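Ethylbenzene dehydrogenase alpha-subunit (Aromatoleum aromaticum, PDB 2IVF) belongs to the molybdopterin oxidoreductase family and binds a molybdenum atom, two pterin guanine dinucleotide groups and an iron/sulfur cluster. Local coordinates at residues Asp216-Ile221 and Trp481-Asp486; Val313-Lys318 and Gly404-Leu409; Lys914-Tyr919 and Val969-Lys974. One frame throughout, in Å; residues are numbered along the deposited sequence.

Contact 1 of 3, residues Asp216-Ile221 and Trp481-Asp486. With MD1 (phosphoric acid 4-(2-amino-4-oxo-3,4,5,6,-tetrahydro-pteridin-6-yl)-2-hydroxy-3,4-dimercapto-but-3-en-yl ester guanylate ester), chain N.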
loop_
_atom_site.group_PDB
_atom_site.type_symbol
_atom_site.label_atom_id
_atom_site.label_comp_id
_atom_site.label_asym_id
_atom_site.label_seq_id
_atom_site.Cartn_x
_atom_site.Cartn_y
_atom_site.Cartn_z
ATOM N N ASP A 216 2.647 -21.953 -14.305
ATOM C CA ASP A 216 3.569 -20.764 -14.386
ATOM C C ASP A 216 3.069 -19.576 -13.584
ATOM O O ASP A 216 2.001 -19.060 -13.870
ATOM C CB ASP A 216 3.703 -20.356 -15.840
ATOM C CG ASP A 216 4.800 -19.373 -16.091
ATOM O OD1 ASP A 216 4.844 -18.309 -15.437
ATOM O OD2 ASP A 216 5.614 -19.650 -17.006
ATOM N N ILE A 217 3.839 -19.151 -12.588
ATOM C CA ILE A 217 3.437 -18.087 -11.686
ATOM C C ILE A 217 3.095 -16.819 -12.467
ATOM O O ILE A 217 2.056 -16.234 -12.283
ATOM C CB ILE A 217 4.524 -17.810 -10.610
ATOM C CG1 ILE A 217 4.256 -16.496 -9.846
ATOM C CG2 ILE A 217 5.929 -17.751 -11.219
ATOM C CD1 ILE A 217 3.001 -16.532 -8.988
ATOM N N ASN A 218 3.980 -16.387 -13.361
ATOM C CA ASN A 218 3.777 -15.091 -14.017
ATOM C C ASN A 218 2.622 -15.028 -14.975
ATOM O O ASN A 218 1.928 -14.017 -15.051
ATOM C CB ASN A 218 5.056 -14.647 -14.707
ATOM C CG ASN A 218 5.861 -13.825 -13.816
ATOM O OD1 ASN A 218 6.546 -14.336 -12.926
ATOM N ND2 ASN A 218 5.701 -12.512 -13.945
ATOM N N VAL A 219 2.428 -16.103 -15.705
ATOM C CA VAL A 219 1.302 -16.209 -16.624
ATOM C C VAL A 219 -0.003 -16.283 -15.779
ATOM O O VAL A 219 -1.058 -15.757 -16.184
ATOM C CB VAL A 219 1.509 -17.395 -17.519
ATOM C CG1 VAL A 219 0.362 -17.561 -18.556
ATOM C CG2 VAL A 219 2.903 -17.249 -18.234
ATOM N N ASP A 220 0.095 -16.913 -14.604
ATOM C CA ASP A 220 -1.075 -17.146 -13.765
ATOM C C ASP A 220 -1.553 -15.831 -13.123
ATOM O O ASP A 220 -2.760 -15.558 -13.061
ATOM C CB ASP A 220 -0.776 -18.224 -12.718
ATOM C CG ASP A 220 -2.026 -18.660 -11.968
ATOM O OD1 ASP A 220 -2.968 -19.233 -12.602
ATOM O OD2 ASP A 220 -2.060 -18.429 -10.742
ATOM N N ILE A 221 -0.607 -15.014 -12.687
ATOM C CA ILE A 221 -0.955 -13.722 -12.065
ATOM C C ILE A 221 -1.339 -12.688 -13.102
ATOM O O ILE A 221 -2.267 -11.915 -12.890
ATOM C CB ILE A 221 0.132 -13.222 -11.139
ATOM C CG1 ILE A 221 1.487 -13.047 -11.862
ATOM C CG2 ILE A 221 0.279 -14.179 -9.941
ATOM C CD1 ILE A 221 2.702 -12.830 -10.941
ATOM N N TRP A 481 11.527 -5.133 -15.513
ATOM C CA TRP A 481 11.295 -6.564 -15.572
ATOM C C TRP A 481 12.582 -7.325 -15.864
ATOM O O TRP A 481 12.547 -8.431 -16.339
ATOM C CB TRP A 481 10.258 -6.782 -16.663
ATOM C CG TRP A 481 9.414 -7.972 -16.523
ATOM C CD1 TRP A 481 9.088 -8.856 -17.508
ATOM C CD2 TRP A 481 8.742 -8.415 -15.349
ATOM N NE1 TRP A 481 8.261 -9.832 -17.013
ATOM C CE2 TRP A 481 8.037 -9.580 -15.687
ATOM C CE3 TRP A 481 8.665 -7.944 -14.046
ATOM C CZ2 TRP A 481 7.295 -10.272 -14.777
ATOM C CZ3 TRP A 481 7.902 -8.634 -13.140
ATOM C CH2 TRP A 481 7.230 -9.781 -13.506
ATOM N N ALA A 482 13.721 -6.683 -15.658
ATOM C CA ALA A 482 15.020 -7.342 -15.684
ATOM C C ALA A 482 15.381 -7.680 -14.237
ATOM O O ALA A 482 15.345 -6.824 -13.370
ATOM C CB ALA A 482 16.056 -6.431 -16.292
ATOM N N TYR A 483 15.716 -8.932 -13.966
ATOM C CA TYR A 483 16.163 -9.283 -12.625
ATOM C C TYR A 483 16.925 -10.591 -12.627
ATOM O O TYR A 483 16.780 -11.366 -13.564
ATOM C CB TYR A 483 14.968 -9.403 -11.684
ATOM C CG TYR A 483 13.794 -10.233 -12.186
ATOM C CD1 TYR A 483 13.732 -11.620 -11.990
ATOM C CD2 TYR A 483 12.708 -9.608 -12.814
ATOM C CE1 TYR A 483 12.610 -12.371 -12.453
ATOM C CE2 TYR A 483 11.600 -10.328 -13.266
ATOM C CZ TYR A 483 11.552 -11.704 -13.103
ATOM O OH TYR A 483 10.415 -12.323 -13.571
ATOM N N SER A 484 17.726 -10.812 -11.591
ATOM C CA SER A 484 18.397 -12.081 -11.427
ATOM C C SER A 484 17.565 -12.889 -10.493
ATOM O O SER A 484 17.350 -12.477 -9.357
ATOM C CB SER A 484 19.732 -11.913 -10.751
ATOM O OG SER A 484 20.348 -13.184 -10.638
ATOM N N ASP A 485 17.170 -14.063 -10.922
ATOM C CA ASP A 485 16.518 -14.991 -10.045
ATOM C C ASP A 485 17.396 -16.236 -9.884
ATOM O O ASP A 485 16.929 -17.264 -9.445
ATOM C CB ASP A 485 15.121 -15.309 -10.578
ATOM C CG ASP A 485 15.140 -16.040 -11.903
ATOM O OD1 ASP A 485 16.236 -16.266 -12.479
ATOM O OD2 ASP A 485 14.023 -16.376 -12.367
ATOM N N ASP A 486 18.693 -16.097 -10.169
ATOM C CA ASP A 486 19.637 -17.215 -10.084
ATOM C C ASP A 486 19.604 -17.884 -8.708
ATOM O O ASP A 486 19.660 -19.128 -8.589
ATOM C CB ASP A 486 21.065 -16.745 -10.409
ATOM C CG ASP A 486 21.213 -16.266 -11.847
ATOM O OD1 ASP A 486 20.303 -15.565 -12.318
ATOM O OD2 ASP A 486 22.221 -16.561 -12.503
HETATM P PB MD1 N . -1.240 -14.146 -4.546
HETATM O O3B MD1 N . -1.425 -13.178 -3.308
HETATM O O1B MD1 N . 0.213 -14.437 -4.657
HETATM O O2B MD1 N . -2.273 -15.203 -4.608
HETATM O O3A MD1 N . -1.603 -13.173 -5.745
HETATM C C10 MD1 N . -0.619 -12.358 -6.420
HETATM C C11 MD1 N . -1.444 -11.481 -7.348
HETATM O O11 MD1 N . -1.988 -10.449 -6.456
HETATM C C12 MD1 N . -0.556 -10.813 -8.363
HETATM S S12 MD1 N . 1.141 -10.730 -8.163
HETATM C C13 MD1 N . -1.082 -10.181 -9.461
HETATM S S13 MD1 N . -0.118 -9.377 -10.589
HETATM C C14 MD1 N . -2.533 -10.176 -9.761
HETATM N N15 MD1 N . -3.211 -8.926 -9.826
HETATM C C16 MD1 N . -4.573 -8.860 -9.971
HETATM C C15 MD1 N . -5.133 -7.609 -10.149
HETATM O O14 MD1 N . -4.423 -6.568 -10.188
HETATM N N17 MD1 N . -6.489 -7.595 -10.204
HETATM C C17 MD1 N . -7.242 -8.769 -10.163
HETATM N N16 MD1 N . -8.558 -8.634 -10.253
HETATM N N18 MD1 N . -6.658 -9.971 -10.037
HETATM C C20 MD1 N . -5.346 -10.023 -9.950
HETATM N N8 MD1 N . -4.746 -11.239 -9.875
HETATM C C7 MD1 N . -3.335 -11.452 -9.698
HETATM P PA MD1 N . -2.110 -13.359 -1.863
HETATM O O1A MD1 N . -1.450 -12.337 -0.996
HETATM O O2A MD1 N . -3.576 -13.251 -2.041
HETATM O "O5'" MD1 N . -1.754 -14.817 -1.373
HETATM C "C5'" MD1 N . -0.401 -15.042 -0.994
HETATM C "C4'" MD1 N . -0.360 -15.689 0.329
HETATM O "O4'" MD1 N . 1.025 -15.700 0.653
HETATM C "C1'" MD1 N . 1.055 -15.642 2.080
HETATM N N9 MD1 N . 2.349 -15.232 2.643
HETATM C C4 MD1 N . 3.189 -16.080 3.219
HETATM N N3 MD1 N . 3.081 -17.419 3.390
HETATM C C2 MD1 N . 4.059 -18.097 3.992
HETATM N N2 MD1 N . 3.968 -19.444 4.155
HETATM N N1 MD1 N . 5.126 -17.384 4.502
HETATM C C6 MD1 N . 5.296 -16.028 4.366
HETATM O O6 MD1 N . 6.322 -15.501 4.796
HETATM C C5 MD1 N . 4.285 -15.334 3.683
HETATM N N7 MD1 N . 4.065 -14.060 3.376
HETATM C C8 MD1 N . 2.893 -14.015 2.736
HETATM C "C2'" MD1 N . -0.007 -14.610 2.446
HETATM O "O2'" MD1 N . -0.527 -14.763 3.789
HETATM C "C3'" MD1 N . -1.067 -14.788 1.349
HETATM O "O3'" MD1 N . -2.260 -15.449 1.845
HETATM O O HOH W 1 8.677 -12.548 -11.166
#

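Contact 2 of 3, residues Val313-Lys318 and Gly404-Leu409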
loop_
_atom_site.group_PDB
_atom_site.type_symbol
_atom_site.label_atom_id
_atom_site.label_comp_id
_atom_site.label_asym_id
_atom_site.label_seq_id
_atom_site.Cartn_x
_atom_site.Cartn_y
_atom_site.Cartn_z
ATOM N N VAL A 313 0.803 11.211 -35.912
ATOM C CA VAL A 313 1.295 12.586 -35.821
ATOM C C VAL A 313 2.751 12.698 -36.261
ATOM O O VAL A 313 3.090 13.525 -37.115
ATOM C CB VAL A 313 1.076 13.158 -34.435
ATOM C CG1 VAL A 313 1.863 14.497 -34.236
ATOM C CG2 VAL A 313 -0.390 13.355 -34.187
ATOM N N MET A 314 3.610 11.850 -35.690
ATOM C CA MET A 314 5.013 11.875 -35.988
ATOM C C MET A 314 5.286 11.525 -37.423
ATOM O O MET A 314 6.211 12.063 -38.012
ATOM C CB MET A 314 5.778 10.900 -35.089
ATOM C CG MET A 314 5.723 11.222 -33.628
ATOM S SD MET A 314 6.870 10.202 -32.667
ATOM C CE MET A 314 5.822 8.835 -32.242
ATOM N N ILE A 315 4.508 10.616 -37.992
ATOM C CA ILE A 315 4.720 10.275 -39.402
ATOM C C ILE A 315 4.219 11.420 -40.282
ATOM O O ILE A 315 4.964 11.933 -41.118
ATOM C CB ILE A 315 4.113 8.892 -39.742
ATOM C CG1 ILE A 315 4.952 7.805 -39.035
ATOM C CG2 ILE A 315 4.021 8.658 -41.278
ATOM C CD1 ILE A 315 4.376 6.422 -39.121
ATOM N N ASP A 316 2.985 11.851 -40.073
ATOM C CA ASP A 316 2.385 12.864 -40.924
ATOM C C ASP A 316 3.155 14.202 -40.899
ATOM O O ASP A 316 3.278 14.883 -41.920
ATOM C CB ASP A 316 0.952 13.076 -40.458
ATOM C CG ASP A 316 0.124 13.861 -41.437
ATOM O OD1 ASP A 316 0.234 13.619 -42.654
ATOM O OD2 ASP A 316 -0.670 14.705 -40.979
ATOM N N GLU A 317 3.660 14.570 -39.739
ATOM C CA GLU A 317 4.423 15.786 -39.565
ATOM C C GLU A 317 5.929 15.555 -39.796
ATOM O O GLU A 317 6.695 16.467 -39.675
ATOM C CB GLU A 317 4.146 16.388 -38.174
ATOM C CG GLU A 317 2.688 16.756 -37.981
ATOM C CD GLU A 317 2.411 17.615 -36.768
ATOM O OE1 GLU A 317 3.324 17.864 -35.974
ATOM O OE2 GLU A 317 1.255 18.080 -36.615
ATOM N N LYS A 318 6.332 14.349 -40.179
ATOM C CA LYS A 318 7.736 14.043 -40.504
ATOM C C LYS A 318 8.684 14.362 -39.336
ATOM O O LYS A 318 9.757 14.961 -39.515
ATOM C CB LYS A 318 8.171 14.768 -41.799
ATOM C CG LYS A 318 7.231 14.499 -42.988
ATOM C CD LYS A 318 7.783 14.998 -44.318
ATOM C CE LYS A 318 6.986 14.428 -45.522
ATOM N NZ LYS A 318 7.649 14.667 -46.894
ATOM N N GLY A 404 2.748 0.286 -45.467
ATOM C CA GLY A 404 1.500 -0.285 -44.978
ATOM C C GLY A 404 1.000 0.483 -43.761
ATOM O O GLY A 404 -0.173 0.814 -43.633
ATOM N N LEU A 405 1.901 0.762 -42.851
ATOM C CA LEU A 405 1.535 1.508 -41.681
ATOM C C LEU A 405 0.981 2.888 -41.994
ATOM O O LEU A 405 0.060 3.351 -41.289
ATOM C CB LEU A 405 2.738 1.636 -40.784
ATOM C CG LEU A 405 2.506 2.257 -39.430
ATOM C CD1 LEU A 405 1.514 1.440 -38.563
ATOM C CD2 LEU A 405 3.881 2.348 -38.749
ATOM N N ARG A 406 1.589 3.583 -42.961
ATOM C CA ARG A 406 1.074 4.885 -43.387
ATOM C C ARG A 406 -0.389 4.759 -43.774
ATOM O O ARG A 406 -1.189 5.581 -43.378
ATOM C CB ARG A 406 1.825 5.451 -44.598
ATOM C CG ARG A 406 3.225 5.907 -44.293
ATOM C CD ARG A 406 3.889 6.312 -45.554
ATOM N NE ARG A 406 3.634 7.711 -45.853
ATOM C CZ ARG A 406 3.709 8.254 -47.062
ATOM N NH1 ARG A 406 3.985 7.533 -48.152
ATOM N NH2 ARG A 406 3.487 9.550 -47.180
ATOM N N GLU A 407 -0.730 3.736 -44.552
ATOM C CA GLU A 407 -2.131 3.492 -44.923
ATOM C C GLU A 407 -2.986 3.248 -43.666
ATOM O O GLU A 407 -4.045 3.832 -43.486
ATOM C CB GLU A 407 -2.208 2.311 -45.911
ATOM C CG GLU A 407 -3.606 1.782 -46.241
ATOM C CD GLU A 407 -3.593 0.544 -47.193
ATOM O OE1 GLU A 407 -3.887 -0.598 -46.726
ATOM O OE2 GLU A 407 -3.304 0.707 -48.408
ATOM N N HIS A 408 -2.509 2.359 -42.810
ATOM C CA HIS A 408 -3.248 1.879 -41.671
ATOM C C HIS A 408 -3.534 3.042 -40.698
ATOM O O HIS A 408 -4.627 3.141 -40.140
ATOM C CB HIS A 408 -2.388 0.805 -41.017
ATOM C CG HIS A 408 -2.896 0.315 -39.701
ATOM N ND1 HIS A 408 -4.091 -0.347 -39.569
ATOM C CD2 HIS A 408 -2.330 0.324 -38.473
ATOM C CE1 HIS A 408 -4.260 -0.684 -38.301
ATOM N NE2 HIS A 408 -3.198 -0.304 -37.617
ATOM N N LEU A 409 -2.550 3.926 -40.543
ATOM C CA LEU A 409 -2.670 5.034 -39.615
ATOM C C LEU A 409 -3.613 6.112 -40.161
ATOM O O LEU A 409 -3.934 7.062 -39.432
ATOM C CB LEU A 409 -1.297 5.656 -39.309
ATOM C CG LEU A 409 -0.401 4.807 -38.398
ATOM C CD1 LEU A 409 0.988 5.413 -38.300
ATOM C CD2 LEU A 409 -1.017 4.615 -36.987
#

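Contact 3 of 3, residues Lys914-Tyr919 and Val969-Lys974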
loop_
_atom_site.group_PDB
_atom_site.type_symbol
_atom_site.label_atom_id
_atom_site.label_comp_id
_atom_site.label_asym_id
_atom_site.label_seq_id
_atom_site.Cartn_x
_atom_site.Cartn_y
_atom_site.Cartn_z
ATOM N N LYS A 914 -18.690 5.418 -16.316
ATOM C CA LYS A 914 -18.882 4.028 -16.792
ATOM C C LYS A 914 -17.635 3.179 -16.625
ATOM O O LYS A 914 -17.566 2.078 -17.109
ATOM C CB LYS A 914 -19.412 3.970 -18.221
ATOM C CG LYS A 914 -20.715 4.782 -18.460
ATOM C CD LYS A 914 -21.777 4.614 -17.374
ATOM C CE LYS A 914 -22.983 5.609 -17.584
ATOM N NZ LYS A 914 -22.538 7.047 -17.326
ATOM N N GLN A 915 -16.681 3.695 -15.892
ATOM C CA GLN A 915 -15.610 2.874 -15.329
ATOM C C GLN A 915 -16.036 2.605 -13.880
ATOM O O GLN A 915 -16.655 3.464 -13.264
ATOM C CB GLN A 915 -14.286 3.641 -15.350
ATOM C CG GLN A 915 -13.084 2.927 -14.678
ATOM C CD GLN A 915 -11.911 3.838 -14.401
ATOM O OE1 GLN A 915 -12.063 5.036 -14.373
ATOM N NE2 GLN A 915 -10.737 3.252 -14.169
ATOM N N CYS A 916 -15.683 1.456 -13.313
ATOM C CA CYS A 916 -15.663 1.345 -11.846
ATOM C C CYS A 916 -14.409 0.561 -11.511
ATOM O O CYS A 916 -13.858 -0.164 -12.355
ATOM C CB CYS A 916 -16.899 0.651 -11.288
ATOM S SG CYS A 916 -17.156 -1.046 -11.940
ATOM N N ILE A 917 -13.953 0.734 -10.284
ATOM C CA ILE A 917 -12.659 0.248 -9.875
ATOM C C ILE A 917 -12.748 -0.515 -8.574
ATOM O O ILE A 917 -13.322 -0.011 -7.595
ATOM C CB ILE A 917 -11.728 1.431 -9.594
ATOM C CG1 ILE A 917 -11.686 2.387 -10.804
ATOM C CG2 ILE A 917 -10.312 0.941 -9.207
ATOM C CD1 ILE A 917 -10.906 3.692 -10.509
ATOM N N VAL A 918 -12.143 -1.700 -8.540
ATOM C CA VAL A 918 -11.921 -2.410 -7.289
ATOM C C VAL A 918 -10.467 -2.845 -7.237
ATOM O O VAL A 918 -10.025 -3.640 -8.051
ATOM C CB VAL A 918 -12.837 -3.670 -7.164
ATOM C CG1 VAL A 918 -12.611 -4.374 -5.821
ATOM C CG2 VAL A 918 -14.324 -3.321 -7.381
ATOM N N TYR A 919 -9.719 -2.231 -6.331
ATOM C CA TYR A 919 -8.348 -2.633 -6.016
ATOM C C TYR A 919 -8.534 -3.863 -5.188
ATOM O O TYR A 919 -9.454 -3.893 -4.385
ATOM C CB TYR A 919 -7.691 -1.564 -5.150
ATOM C CG TYR A 919 -7.579 -0.240 -5.852
ATOM C CD1 TYR A 919 -6.618 -0.042 -6.815
ATOM C CD2 TYR A 919 -8.418 0.826 -5.519
ATOM C CE1 TYR A 919 -6.498 1.180 -7.447
ATOM C CE2 TYR A 919 -8.321 2.021 -6.172
ATOM C CZ TYR A 919 -7.341 2.206 -7.096
ATOM O OH TYR A 919 -7.223 3.379 -7.767
ATOM N N VAL A 969 -13.629 -5.901 -17.999
ATOM C CA VAL A 969 -14.761 -6.794 -17.936
ATOM C C VAL A 969 -16.020 -5.964 -17.675
ATOM O O VAL A 969 -15.987 -4.916 -16.992
ATOM C CB VAL A 969 -14.546 -7.892 -16.904
ATOM C CG1 VAL A 969 -15.891 -8.652 -16.561
ATOM C CG2 VAL A 969 -13.485 -8.889 -17.461
ATOM N N ARG A 970 -17.116 -6.413 -18.244
ATOM C CA ARG A 970 -18.360 -5.722 -18.103
ATOM C C ARG A 970 -19.075 -6.111 -16.824
ATOM O O ARG A 970 -19.249 -7.292 -16.528
ATOM C CB ARG A 970 -19.276 -6.046 -19.280
ATOM C CG ARG A 970 -18.740 -5.584 -20.629
ATOM C CD ARG A 970 -18.264 -4.138 -20.629
ATOM N NE ARG A 970 -17.916 -3.606 -21.952
ATOM C CZ ARG A 970 -18.782 -2.999 -22.788
ATOM N NH1 ARG A 970 -20.070 -2.836 -22.496
ATOM N NH2 ARG A 970 -18.370 -2.531 -23.961
ATOM N N VAL A 971 -19.560 -5.101 -16.112
ATOM C CA VAL A 971 -20.432 -5.304 -14.978
ATOM C C VAL A 971 -21.566 -4.301 -15.014
ATOM O O VAL A 971 -21.437 -3.257 -15.614
ATOM C CB VAL A 971 -19.698 -5.164 -13.650
ATOM C CG1 VAL A 971 -18.595 -6.218 -13.582
ATOM C CG2 VAL A 971 -19.171 -3.721 -13.432
ATOM N N SER A 972 -22.692 -4.689 -14.421
ATOM C CA SER A 972 -23.781 -3.777 -14.070
ATOM C C SER A 972 -23.675 -3.499 -12.563
ATOM O O SER A 972 -23.118 -4.294 -11.838
ATOM C CB SER A 972 -25.102 -4.436 -14.406
ATOM O OG SER A 972 -25.468 -4.232 -15.769
ATOM N N ILE A 973 -24.187 -2.370 -12.102
ATOM C CA ILE A 973 -24.169 -2.050 -10.680
ATOM C C ILE A 973 -25.575 -1.648 -10.246
ATOM O O ILE A 973 -26.266 -0.919 -10.948
ATOM C CB ILE A 973 -23.159 -0.915 -10.382
ATOM C CG1 ILE A 973 -21.759 -1.284 -10.855
ATOM C CG2 ILE A 973 -23.162 -0.571 -8.905
ATOM C CD1 ILE A 973 -20.738 -0.046 -10.940
ATOM N N LYS A 974 -26.014 -2.125 -9.090
ATOM C CA LYS A 974 -27.249 -1.641 -8.499
ATOM C C LYS A 974 -27.043 -1.482 -6.987
ATOM O O LYS A 974 -26.139 -2.097 -6.413
ATOM C CB LYS A 974 -28.384 -2.608 -8.814
ATOM C CG LYS A 974 -28.253 -3.941 -8.161
ATOM C CD LYS A 974 -29.371 -4.826 -8.648
ATOM C CE LYS A 974 -29.427 -6.162 -7.923
ATOM N NZ LYS A 974 -30.771 -6.833 -8.267
#

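Contact 1 of 3, residues Asp216-Ile221 and Trp481-Asp486
Asn218, in the first turn of the N-capped helix 217-221, meets Trp481 and Tyr483 of the loop leading into helix 486-493, within the molybdopterin oxidoreductase fold. Its amide comes to the six-membered end of the indole from the edge, close to the ring plane, with its own plane turned 63° from the ring. The modelled gap between ND2 and the ring is too short to be trusted, but the donor has a sound partner elsewhere, Asp223 O, which probably helps fix the rotation of the amide. The indole is placed by a first torsion of -153° that carries CG anti to the backbone N, and the CE2 edge of Tyr483 lies over the rim of one face, 3.8 Å above the ring plane of Trp481. His236 stacks on the indole and Phe446 meets it edge-to-face, contacts that probably limit its movement; the Trp481 side chain is about 6 Å from the molybdenum atom. Asp216 suits the helix start because its carboxylate can accept from a backbone N-H of the first turn: Val219 N donates to Asp216 OD1 at 3.3 Å. Apolar Ile221, one turn after Ile217 in the same helix, rests on MD1, with CD1 3.8 Å from S12 of the ligand. A water bridges the two segments: it donates to Asn218 OD1 at 3.3 Å, and its oxygen is 3.0 Å from Tyr483 OH.

Contact 2 of 3, residues Val313-Lys318 and Gly404-Leu409
Leu409 N donates to Leu405 O at 2.8 Å, and this bond of a helical turn sets the two leucines on the same face, toward Ile315. The contact is a small apolar helix-to-helix joint in which Ile315 is the central side chain. With CG1 beside the backbone N and the chain then extended (chi2 172°), its CD1 is carried out to the two leucines, crossing both at about a right angle. Ile315 CD1 lies 3.6 Å from Leu409 CD1 and 4.1 Å from Leu405 CD2. The other branch, Ile315 CG2, reaches the aliphatic part of Arg406, 4.2 Å from its CG. Arginine suits this border because its methylenes can lie against isoleucine while its guanidinium makes a salt bridge through NH1 with Glu403. Three residues after Ile315, at Lys318, the chain leaves its helix through a Schellman motif: Lys318 has a phi of 57°, and its N bonds back to Ile315 O at 2.9 Å. Helix 454-467 backs the joint, with Leu467 against Ile315 and Leu463 against Leu405, while Leu409 also packs on Leu308 and Gln312 of helix 303-316.

Contact 3 of 3, residues Lys914-Tyr919 and Val969-Lys974
Cys916, Ile973 and Val971 meet between two strands of the beta sheet of the molybdopterin dinucleotide binding domain, whose family belongs to the double-psi beta-barrel clan. Strand 843-846 pairs with both strands, and with the CA atoms of Cys916 and Val971 8.8 Å apart the contact between them is made by side chains. Cys916 has the largest share of buried surface. A first torsion of 58° puts its sulfur between the backbone N and the carbonyl carbon, from where it reaches both residues of the facing strand. Cys916 SG lies 3.7 Å from Val971 CG2 and 3.9 Å from Ile973 CD1. Ile973 CD1 also sits 3.9 Å from Cys916 CB, so the end of the isoleucine lies alongside the whole short side chain. Its extended second torsion (165°) takes CD1 that far, whereas the valine, a carbon shorter, touches with one methyl. Two residues apart in an extended strand, Val971 and Ile973 share a face, while the CB of Ser972 between them points away. Phe843 touches Val971 and Ile973, and Val874, Met876, Ala892 and Leu894 continue the apolar surroundings. The Val971 side chain is about 11 Å from MD1, that of Cys916 as far from MGD. Cysteine serves here as a small apolar group: the contact probably rests on dispersion and burial, which make little directional demand.

From the N terminus, the chain first passes Asp216-Ile221, beside MD1, and contact 1 closes only about 260 residues later, at Trp481-Asp486, tying helix 217-221 to the loop before helix 486-493. Within that long loop lies contact 2, which returns after 85 intervening residues and joins helix 303-316 to helix 401-408 in an outlying part of the molecule; the centres of the two contacts are 36 Å apart. Contact 3 follows in series. It closes a shorter loop, without helix or strand, between two strands of the C-terminal beta domain. Its nearest atoms come within about 12 Å of contact 1, whereas contact 2 stays about 20 Å from contact 3. None of the three touches another.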